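Local coordinates for protein interpain A (Prevotella intermedia, PDB 3BB7) that probably works as a secreted cysteine protease of the C10 family, captured here as an inactive zymogen fragment whose inhibitory propeptide is still attached, at residues A[52-57]-A[292-297]; A[121-126]-A[281-286]; A[157-162]-A[186-191]; A[247-252]-A[316-321]. The protein carries 1 engineered substitution. All blocks are in the same frame, centred on the assembly; numbering follows the deposited sequence.

Contact 1 (A[52-57]-A[292-297]); sequences KWWLKA and GYYKID
Trp54 of helix 49-68 reaches Tyr294 of strand 292-294 and the backbone of the next residue, Lys295, joining the propeptide to the papain-like protease domain of this zymogen. Surface burial is modest, 175 Å² over both segments, and almost all of it centres on this one indole.

The polar part is a single hydrogen bond, from Trp54 NE1 to Lys295 O, 2.9 Å long and nearly straight at 171°. The acceptor lies in the indole plane, while the donor sits 23° off the plane of the Lys295 carbonyl. CG stands anti to the backbone N (chi1 -179°), which places the indole N-H opposite the Lys295 carbonyl.

The aromatic part is a T-shaped pair: Tyr294 turns its ring edge to the face of the six-membered ring of Trp54, with centroids 4.8 Å apart. Its hydroxyl is held separately by Val290 O, and its ring also meets Trp284 edge-to-face.

One helix position earlier, Trp53 stacks on His267, the predicted proton acceptor, which is consistent with a propeptide that blocks the active site. Across the contact itself, the closest carbon approach is Trp54 CH2 to Tyr294 CD1, at 3.6 Å.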
# COMPACT_ATOMS: atom_id res chain seq x y z
N LYS A 52 -7.78 6.50 4.02
CA LYS A 52 -9.19 6.53 4.42
C LYS A 52 -9.63 5.18 5.00
O LYS A 52 -10.34 5.16 6.03
CB LYS A 52 -10.07 6.93 3.23
CG LYS A 52 -10.01 8.41 2.97
CD LYS A 52 -10.96 8.82 1.84
CE LYS A 52 -11.30 10.31 1.90
NZ LYS A 52 -10.08 11.12 2.22
N TRP A 53 -9.21 4.08 4.38
CA TRP A 53 -9.49 2.74 4.91
C TRP A 53 -8.93 2.61 6.33
O TRP A 53 -9.63 2.16 7.25
CB TRP A 53 -8.93 1.62 4.02
CG TRP A 53 -8.96 0.32 4.74
CD1 TRP A 53 -10.05 -0.51 4.92
CD2 TRP A 53 -7.88 -0.27 5.47
NE1 TRP A 53 -9.68 -1.61 5.67
CE2 TRP A 53 -8.37 -1.48 6.05
CE3 TRP A 53 -6.55 0.09 5.69
CZ2 TRP A 53 -7.57 -2.30 6.87
CZ3 TRP A 53 -5.74 -0.73 6.49
CH2 TRP A 53 -6.26 -1.92 7.07
N TRP A 54 -7.67 3.00 6.49
CA TRP A 54 -6.99 2.83 7.77
C TRP A 54 -7.76 3.59 8.88
O TRP A 54 -7.97 3.06 9.97
CB TRP A 54 -5.55 3.32 7.67
CG TRP A 54 -4.81 3.16 8.97
CD1 TRP A 54 -4.21 2.01 9.45
CD2 TRP A 54 -4.57 4.18 9.94
NE1 TRP A 54 -3.66 2.25 10.69
CE2 TRP A 54 -3.84 3.58 11.00
CE3 TRP A 54 -4.91 5.54 10.02
CZ2 TRP A 54 -3.49 4.29 12.15
CZ3 TRP A 54 -4.53 6.25 11.15
CH2 TRP A 54 -3.82 5.63 12.20
N LEU A 55 -8.20 4.81 8.60
CA LEU A 55 -8.98 5.56 9.59
C LEU A 55 -10.28 4.84 9.94
O LEU A 55 -10.69 4.82 11.12
CB LEU A 55 -9.28 6.97 9.08
CG LEU A 55 -8.08 7.92 8.98
CD1 LEU A 55 -8.53 9.23 8.29
CD2 LEU A 55 -7.46 8.24 10.33
N LYS A 56 -10.96 4.30 8.94
CA LYS A 56 -12.22 3.55 9.19
C LYS A 56 -11.97 2.29 10.04
O LYS A 56 -12.73 2.00 10.98
CB LYS A 56 -12.90 3.20 7.86
CG LYS A 56 -13.47 4.44 7.13
CD LYS A 56 -14.34 4.05 5.96
CE LYS A 56 -15.30 5.18 5.59
NZ LYS A 56 -16.43 4.75 4.68
N ALA A 57 -10.90 1.58 9.73
CA ALA A 57 -10.48 0.38 10.48
C ALA A 57 -10.10 0.74 11.94
O ALA A 57 -10.50 0.03 12.88
CB ALA A 57 -9.31 -0.28 9.77
N GLY A 292 3.94 7.74 6.50
CA GLY A 292 4.44 7.85 7.88
C GLY A 292 4.37 6.52 8.58
O GLY A 292 4.28 5.48 7.92
N TYR A 293 4.41 6.54 9.92
CA TYR A 293 4.35 5.31 10.72
C TYR A 293 2.99 5.18 11.35
O TYR A 293 2.47 6.13 11.96
CB TYR A 293 5.43 5.35 11.79
CG TYR A 293 6.83 5.03 11.28
CD1 TYR A 293 7.42 3.80 11.58
CD2 TYR A 293 7.52 5.92 10.49
CE1 TYR A 293 8.72 3.52 11.14
CE2 TYR A 293 8.83 5.65 10.05
CZ TYR A 293 9.40 4.43 10.35
OH TYR A 293 10.69 4.17 9.93
N TYR A 294 2.41 4.00 11.22
CA TYR A 294 1.03 3.75 11.63
C TYR A 294 0.87 2.43 12.35
O TYR A 294 1.56 1.47 12.05
CB TYR A 294 0.13 3.76 10.37
CG TYR A 294 0.06 5.15 9.76
CD1 TYR A 294 -0.88 6.08 10.21
CD2 TYR A 294 0.95 5.56 8.75
CE1 TYR A 294 -0.94 7.37 9.72
CE2 TYR A 294 0.88 6.88 8.21
CZ TYR A 294 -0.09 7.76 8.70
OH TYR A 294 -0.17 9.07 8.26
N LYS A 295 -0.07 2.37 13.28
CA LYS A 295 -0.37 1.09 13.93
C LYS A 295 -1.18 0.16 13.05
O LYS A 295 -2.21 0.54 12.48
CB LYS A 295 -1.12 1.36 15.24
CG LYS A 295 -0.20 1.90 16.34
CD LYS A 295 -0.85 1.87 17.68
CE LYS A 295 0.18 2.04 18.79
NZ LYS A 295 0.79 0.76 19.24
N ILE A 296 -0.72 -1.08 12.96
CA ILE A 296 -1.54 -2.15 12.39
C ILE A 296 -1.71 -3.33 13.38
O ILE A 296 -2.61 -4.16 13.19
CB ILE A 296 -1.07 -2.70 11.03
CG1 ILE A 296 0.29 -3.38 11.17
CG2 ILE A 296 -1.09 -1.56 9.96
CD1 ILE A 296 0.67 -4.27 9.98
N ASP A 297 -0.89 -3.40 14.42
CA ASP A 297 -1.02 -4.53 15.34
C ASP A 297 -2.43 -4.66 15.91
O ASP A 297 -2.99 -5.75 16.00
CB ASP A 297 0.03 -4.49 16.47
CG ASP A 297 0.10 -3.15 17.20
OD1 ASP A 297 -0.65 -2.18 16.89
OD2 ASP A 297 0.93 -3.05 18.13

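Contact 2 (A[121-126]-A[281-286]). Unlike the reference sequence in segment 121-126: Val124 (reference Ala).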
# COMPACT_ATOMS: atom_id res chain seq x y z
N THR A 121 2.64 -2.54 -5.90
CA THR A 121 3.52 -3.53 -6.51
C THR A 121 4.66 -2.85 -7.28
O THR A 121 5.82 -3.25 -7.15
CB THR A 121 2.68 -4.42 -7.45
OG1 THR A 121 1.66 -5.07 -6.67
CG2 THR A 121 3.55 -5.49 -8.08
N ALA A 122 4.35 -1.81 -8.04
CA ALA A 122 5.41 -1.13 -8.81
C ALA A 122 6.48 -0.56 -7.87
O ALA A 122 7.68 -0.64 -8.17
CB ALA A 122 4.79 -0.04 -9.70
N GLN A 123 6.06 0.00 -6.74
CA GLN A 123 7.06 0.58 -5.82
C GLN A 123 7.93 -0.51 -5.21
O GLN A 123 9.14 -0.31 -5.02
CB GLN A 123 6.42 1.44 -4.75
CG GLN A 123 5.77 2.71 -5.31
CD GLN A 123 5.36 3.69 -4.23
OE1 GLN A 123 6.04 4.71 -3.99
NE2 GLN A 123 4.24 3.40 -3.57
N VAL A 124 7.35 -1.66 -4.88
CA VAL A 124 8.19 -2.76 -4.38
C VAL A 124 9.13 -3.29 -5.47
O VAL A 124 10.31 -3.49 -5.19
CB VAL A 124 7.30 -3.88 -3.78
CG1 VAL A 124 8.18 -5.11 -3.37
CG2 VAL A 124 6.58 -3.33 -2.56
N LEU A 125 8.66 -3.50 -6.69
CA LEU A 125 9.56 -3.97 -7.77
C LEU A 125 10.68 -2.97 -8.03
O LEU A 125 11.86 -3.35 -8.20
CB LEU A 125 8.78 -4.20 -9.06
CG LEU A 125 8.21 -5.64 -9.19
CD1 LEU A 125 7.53 -6.17 -7.91
CD2 LEU A 125 7.33 -5.81 -10.43
N ASN A 126 10.37 -1.68 -7.98
CA ASN A 126 11.38 -0.68 -8.20
C ASN A 126 12.43 -0.68 -7.09
O ASN A 126 13.61 -0.40 -7.31
CB ASN A 126 10.76 0.72 -8.30
CG ASN A 126 11.82 1.79 -8.54
OD1 ASN A 126 12.49 1.80 -9.60
ND2 ASN A 126 11.99 2.68 -7.57
N SER A 281 6.13 1.53 8.93
CA SER A 281 6.28 2.56 7.94
C SER A 281 5.41 2.22 6.75
O SER A 281 5.51 1.11 6.21
CB SER A 281 7.74 2.65 7.52
OG SER A 281 7.93 3.65 6.52
N VAL A 282 4.57 3.16 6.35
CA VAL A 282 3.59 2.95 5.29
C VAL A 282 3.79 3.97 4.15
O VAL A 282 3.92 5.18 4.40
CB VAL A 282 2.16 3.11 5.81
CG1 VAL A 282 1.13 2.92 4.69
CG2 VAL A 282 1.87 2.12 6.96
N ASN A 283 3.82 3.42 2.94
CA ASN A 283 3.77 4.21 1.72
C ASN A 283 2.42 3.95 1.08
O ASN A 283 2.19 2.88 0.56
CB ASN A 283 4.93 3.83 0.80
CG ASN A 283 5.03 4.74 -0.41
OD1 ASN A 283 4.03 5.00 -1.08
ND2 ASN A 283 6.24 5.26 -0.68
N TRP A 284 1.52 4.92 1.17
CA TRP A 284 0.13 4.71 0.74
C TRP A 284 -0.04 4.70 -0.77
O TRP A 284 -1.13 4.37 -1.24
CB TRP A 284 -0.79 5.81 1.29
CG TRP A 284 -0.78 5.95 2.79
CD1 TRP A 284 -0.15 6.94 3.51
CD2 TRP A 284 -1.44 5.11 3.74
NE1 TRP A 284 -0.39 6.76 4.86
CE2 TRP A 284 -1.15 5.63 5.03
CE3 TRP A 284 -2.21 3.92 3.64
CZ2 TRP A 284 -1.62 5.05 6.20
CZ3 TRP A 284 -2.67 3.33 4.85
CH2 TRP A 284 -2.37 3.91 6.09
N GLY A 285 0.98 5.11 -1.51
CA GLY A 285 0.90 5.15 -2.98
C GLY A 285 -0.04 6.26 -3.44
O GLY A 285 -0.72 6.13 -4.44
N TRP A 286 -0.04 7.38 -2.71
CA TRP A 286 -0.88 8.52 -3.07
C TRP A 286 -0.02 9.76 -3.12
O TRP A 286 -0.28 10.75 -2.43
CB TRP A 286 -2.10 8.68 -2.17
CG TRP A 286 -3.20 9.45 -2.85
CD1 TRP A 286 -3.50 10.78 -2.67
CD2 TRP A 286 -4.14 8.95 -3.83
NE1 TRP A 286 -4.56 11.12 -3.46
CE2 TRP A 286 -4.96 10.03 -4.20
CE3 TRP A 286 -4.35 7.70 -4.44
CZ2 TRP A 286 -6.01 9.90 -5.13
CZ3 TRP A 286 -5.40 7.56 -5.37
CH2 TRP A 286 -6.21 8.65 -5.70
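An Asx turn at the end of strand 280-283 receives Gln123 from helix 116-128, so Asn283 and Gln123 bridge the sheet and the central helix of the papain-like fold. That helix starts at Ala116, the engineered replacement at the predicted nucleophile position.

Within the turn, Gly285 N donates to Asn283 OD1 at 3.1 Å and lies in the carbonyl plane of the side chain. Gln123 NE2 supplies a second bond to the same OD1, 3.0 Å long with an N-H...O angle of 155°, but from another direction: it stands 68° out of the Asn283 carbonyl plane, above it. The acceptor nevertheless stays close to the amide plane of Gln123. The two amide planes are almost perpendicular, and one oxygen is gripped twice. Gln123 spans the gap because its chain is extended beyond CG (chi2 -169°).

Outside partners fix which end of each amide is which. Gln123 OE1 accepts from Thr92 OG1 and Trp94 N, while Asn283 ND2 donates to Thr92 O, so the segment around Thr92 ties both amides together. The same side-chain nitrogen that bonds Asn283 also touches the turn backbone: Gln123 NE2 lies 3.8 Å from Gly285 CA.

Contact 3 (A[157-162]-A[186-191])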
# COMPACT_ATOMS: atom_id res chain seq x y z
N GLY A 157 7.36 -10.38 -21.58
CA GLY A 157 8.56 -11.12 -22.00
C GLY A 157 9.46 -10.31 -22.92
O GLY A 157 10.67 -10.58 -23.00
N ASN A 158 8.91 -9.31 -23.61
CA ASN A 158 9.74 -8.45 -24.46
C ASN A 158 10.03 -7.08 -23.86
O ASN A 158 10.54 -6.19 -24.55
CB ASN A 158 9.12 -8.32 -25.84
CG ASN A 158 9.22 -9.60 -26.64
OD1 ASN A 158 10.31 -10.14 -26.80
ND2 ASN A 158 8.09 -10.10 -27.11
N THR A 159 9.75 -6.92 -22.56
CA THR A 159 9.95 -5.64 -21.93
C THR A 159 11.15 -5.69 -20.99
O THR A 159 11.17 -6.51 -20.06
CB THR A 159 8.69 -5.19 -21.16
OG1 THR A 159 7.65 -5.00 -22.09
CG2 THR A 159 8.93 -3.86 -20.42
N THR A 160 12.14 -4.82 -21.24
CA THR A 160 13.24 -4.63 -20.31
C THR A 160 12.88 -3.40 -19.47
O THR A 160 12.96 -2.28 -19.97
CB THR A 160 14.56 -4.41 -21.07
OG1 THR A 160 14.82 -5.57 -21.90
CG2 THR A 160 15.72 -4.23 -20.11
N TYR A 161 12.48 -3.61 -18.22
CA TYR A 161 12.04 -2.49 -17.37
C TYR A 161 13.14 -1.45 -17.22
O TYR A 161 14.30 -1.77 -16.99
CB TYR A 161 11.48 -2.99 -16.02
CG TYR A 161 10.30 -3.88 -16.29
CD1 TYR A 161 10.43 -5.26 -16.21
CD2 TYR A 161 9.07 -3.35 -16.70
CE1 TYR A 161 9.37 -6.10 -16.56
CE2 TYR A 161 8.00 -4.17 -17.02
CZ TYR A 161 8.16 -5.56 -16.97
OH TYR A 161 7.10 -6.39 -17.35
N ASP A 162 12.79 -0.19 -17.41
CA ASP A 162 13.80 0.87 -17.49
C ASP A 162 14.08 1.43 -16.10
O ASP A 162 13.75 2.59 -15.79
CB ASP A 162 13.34 1.93 -18.47
CG ASP A 162 14.43 2.95 -18.81
OD1 ASP A 162 14.09 3.92 -19.53
OD2 ASP A 162 15.61 2.81 -18.39
N MET A 186 3.77 0.45 -14.19
CA MET A 186 2.41 0.54 -13.61
C MET A 186 1.41 -0.28 -14.41
O MET A 186 0.64 -1.04 -13.85
CB MET A 186 1.95 1.99 -13.60
CG MET A 186 2.64 2.86 -12.59
SD MET A 186 2.02 2.52 -10.92
CE MET A 186 3.07 3.62 -9.97
N LEU A 187 1.46 -0.14 -15.75
CA LEU A 187 0.53 -0.86 -16.61
C LEU A 187 0.76 -2.36 -16.45
O LEU A 187 -0.17 -3.13 -16.27
CB LEU A 187 0.75 -0.43 -18.05
CG LEU A 187 0.26 -1.39 -19.15
CD1 LEU A 187 -1.19 -1.27 -19.16
CD2 LEU A 187 0.86 -1.00 -20.49
N HIS A 188 2.02 -2.77 -16.46
CA HIS A 188 2.32 -4.20 -16.38
C HIS A 188 1.91 -4.78 -15.03
O HIS A 188 1.35 -5.89 -14.98
CB HIS A 188 3.79 -4.43 -16.67
CG HIS A 188 4.13 -4.27 -18.11
ND1 HIS A 188 5.15 -4.98 -18.70
CD2 HIS A 188 3.55 -3.53 -19.10
CE1 HIS A 188 5.22 -4.65 -19.99
NE2 HIS A 188 4.25 -3.80 -20.26
N CYS A 189 2.12 -4.02 -13.96
CA CYS A 189 1.70 -4.50 -12.62
C CYS A 189 0.19 -4.65 -12.57
O CYS A 189 -0.31 -5.61 -11.93
CB CYS A 189 2.17 -3.56 -11.52
SG CYS A 189 3.96 -3.65 -11.26
N GLY A 190 -0.54 -3.71 -13.19
CA GLY A 190 -2.02 -3.85 -13.22
C GLY A 190 -2.47 -5.06 -14.03
O GLY A 190 -3.31 -5.86 -13.57
N VAL A 191 -1.99 -5.18 -15.27
CA VAL A 191 -2.41 -6.30 -16.12
C VAL A 191 -2.06 -7.64 -15.44
O VAL A 191 -2.87 -8.58 -15.43
CB VAL A 191 -1.76 -6.19 -17.51
CG1 VAL A 191 -2.00 -7.47 -18.31
CG2 VAL A 191 -2.33 -4.94 -18.23
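His188 sets one edge of its imidazole against the side chains of Tyr161 and Thr159, and its 67 Å² of buried surface is the largest share of the contact. On that edge ND1 meets Tyr161 OH at 2.8 Å, a hydrogen bond for which either atom could be the donor. The hydroxyl lies near the imidazole plane, and ND1 in turn lies near the plane of the phenol, although the two rings stand almost at right angles (89°). Tyr161 CE2 follows closely, 3.4 Å from His188 ND1.

Thr159 approaches the next atom of the same edge: its OG1 comes within 3.2 Å of His188 CE1. That hydroxyl has its polar partner in Asp155 O, which helps to position it. Thr159 CG2, set anti to the backbone N, rests over one face of the Tyr161 ring, 3.5 Å above its plane, so the two loop residues brace each other as well as the histidine. A third ring, Phe156, meets His188 at a steep angle.

Far from the predicted active site, the arrangement pins the loop that follows strand 150-154 onto helix 176-192, which packs through Cys189 against helix 116-128 in the helical half of the papain-like fold.

Contact 4 (A[247-252]-A[316-321]); sequences KGHPLI and GVYGKP
His249 and Tyr318 overlap as an oblique ring pair near the protein surface, with centroids 4.5 Å apart and planes at 35°. The tyrosine comes over one face of the imidazole, displaced toward its rim, and its CD2 lies 3.3 Å from His249 CE1. A CH-pi contact continues the overlap: Tyr318 CB sits over the same ring, 4.2 Å from the His249 centroid. Tyr318 achieves this with CG wedged between its backbone N and carbonyl carbon (chi1 36°), and the carbonyl O of Gly316 lies above the centre of the phenol ring.

No direct hydrogen bond joins the segments. A water takes that part, lying 2.7 Å from Pro250 O and 2.7 Å from Val317 O, although further acceptors compete for its protons. Each ring also has a polar partner beyond the two segments: His249 ND1 with Glu244 OE1, whose carboxylate may favour a positively charged imidazole, and Tyr318 OH with Asp223 OD2.

Gly248 closes helix 234-246 in a Schellman motif just before His249, and strand 251-255 starts just beyond Pro250. The contact thus lays the C-terminal tail after strand 312-315 alongside the turn between that helix and strand, with Phe128 of helix 116-128 touching Tyr318.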
# COMPACT_ATOMS: atom_id res chain seq x y z
N LYS A 247 14.62 -8.73 7.04
CA LYS A 247 15.32 -9.24 5.87
C LYS A 247 15.41 -8.24 4.72
O LYS A 247 15.97 -8.56 3.67
CB LYS A 247 14.61 -10.50 5.36
CG LYS A 247 14.57 -11.65 6.35
CD LYS A 247 13.63 -12.75 5.88
CE LYS A 247 13.42 -13.82 6.96
NZ LYS A 247 14.69 -14.28 7.60
N GLY A 248 14.86 -7.04 4.90
CA GLY A 248 14.89 -6.00 3.87
C GLY A 248 13.87 -6.25 2.76
O GLY A 248 14.14 -5.92 1.58
N HIS A 249 12.71 -6.81 3.12
CA HIS A 249 11.66 -7.08 2.15
C HIS A 249 10.40 -6.26 2.39
O HIS A 249 9.57 -6.64 3.23
CB HIS A 249 11.24 -8.55 2.21
CG HIS A 249 12.36 -9.53 1.99
ND1 HIS A 249 12.25 -10.85 2.37
CD2 HIS A 249 13.58 -9.40 1.42
CE1 HIS A 249 13.36 -11.49 2.05
NE2 HIS A 249 14.18 -10.64 1.47
N PRO A 250 10.22 -5.16 1.64
CA PRO A 250 8.98 -4.39 1.79
C PRO A 250 7.82 -5.25 1.34
O PRO A 250 8.00 -6.13 0.46
CB PRO A 250 9.17 -3.21 0.84
CG PRO A 250 10.65 -3.18 0.48
CD PRO A 250 11.16 -4.59 0.65
N LEU A 251 6.65 -5.02 1.94
CA LEU A 251 5.47 -5.86 1.75
C LEU A 251 4.32 -5.14 1.04
O LEU A 251 3.93 -4.07 1.47
CB LEU A 251 4.94 -6.38 3.09
CG LEU A 251 5.95 -7.25 3.88
CD1 LEU A 251 5.43 -7.51 5.26
CD2 LEU A 251 6.17 -8.55 3.17
N ILE A 252 3.78 -5.74 -0.01
CA ILE A 252 2.56 -5.25 -0.63
C ILE A 252 1.41 -5.66 0.31
O ILE A 252 1.32 -6.84 0.71
CB ILE A 252 2.38 -5.95 -2.00
CG1 ILE A 252 3.57 -5.61 -2.92
CG2 ILE A 252 1.03 -5.59 -2.63
CD1 ILE A 252 3.69 -6.51 -4.15
N GLY A 316 7.22 -12.73 -0.31
CA GLY A 316 8.01 -13.53 -1.24
C GLY A 316 8.48 -12.78 -2.46
O GLY A 316 8.90 -13.38 -3.43
N VAL A 317 8.39 -11.45 -2.43
CA VAL A 317 8.84 -10.61 -3.54
C VAL A 317 10.19 -10.02 -3.16
O VAL A 317 10.31 -9.19 -2.22
CB VAL A 317 7.82 -9.51 -3.86
CG1 VAL A 317 8.32 -8.61 -5.00
CG2 VAL A 317 6.45 -10.14 -4.24
N TYR A 318 11.22 -10.42 -3.90
CA TYR A 318 12.58 -9.97 -3.68
C TYR A 318 13.38 -10.53 -4.84
O TYR A 318 12.88 -11.34 -5.62
CB TYR A 318 13.16 -10.48 -2.33
CG TYR A 318 12.71 -11.86 -1.91
CD1 TYR A 318 13.10 -13.00 -2.61
CD2 TYR A 318 11.85 -12.03 -0.81
CE1 TYR A 318 12.66 -14.27 -2.23
CE2 TYR A 318 11.44 -13.30 -0.39
CZ TYR A 318 11.83 -14.40 -1.13
OH TYR A 318 11.39 -15.64 -0.76
N GLY A 319 14.62 -10.07 -4.97
CA GLY A 319 15.49 -10.59 -6.03
C GLY A 319 15.96 -12.01 -5.76
O GLY A 319 15.80 -12.52 -4.65
N LYS A 320 16.52 -12.69 -6.76
CA LYS A 320 17.06 -14.01 -6.46
C LYS A 320 18.50 -13.87 -6.00
O LYS A 320 19.16 -12.88 -6.33
CB LYS A 320 16.93 -15.02 -7.62
CG LYS A 320 17.11 -14.47 -9.03
CD LYS A 320 16.87 -15.56 -10.09
CE LYS A 320 15.61 -16.40 -9.78
NZ LYS A 320 14.35 -15.93 -10.43
N PRO A 321 18.97 -14.81 -5.18
CA PRO A 321 20.41 -14.91 -4.91
C PRO A 321 21.25 -14.80 -6.20
O PRO A 321 22.19 -14.01 -6.30
CB PRO A 321 20.54 -16.29 -4.28
CG PRO A 321 19.21 -16.47 -3.55
CD PRO A 321 18.18 -15.81 -4.43
OXT PRO A 321 21.01 -15.48 -7.20
O HOH W 1 8.51 -8.63 -0.30

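From the N terminus, contact 1 opens first, in propeptide helix 49-68, and closes only at 292-297. Within that loop, contact 2 runs from helix 116-128 to the end of strand 280-283, and inside it lies the short contact 3, confined to 157-191. Contact 4 opens at 247-252, before contacts 2 and 1 have closed, and ends at the C terminus, so it crosses both. Contacts 1, 2 and 4 all reach the same antiparallel sheet, 1 and 2 through neighbouring strands. Helix 116-128 joins contact 2 to contacts 3 and 4: Ala122 CB packs 4.0 Å from Met186 SD of contact 3, and Val124 CG1 lies 3.9 Å from Val317 CG1 of contact 4.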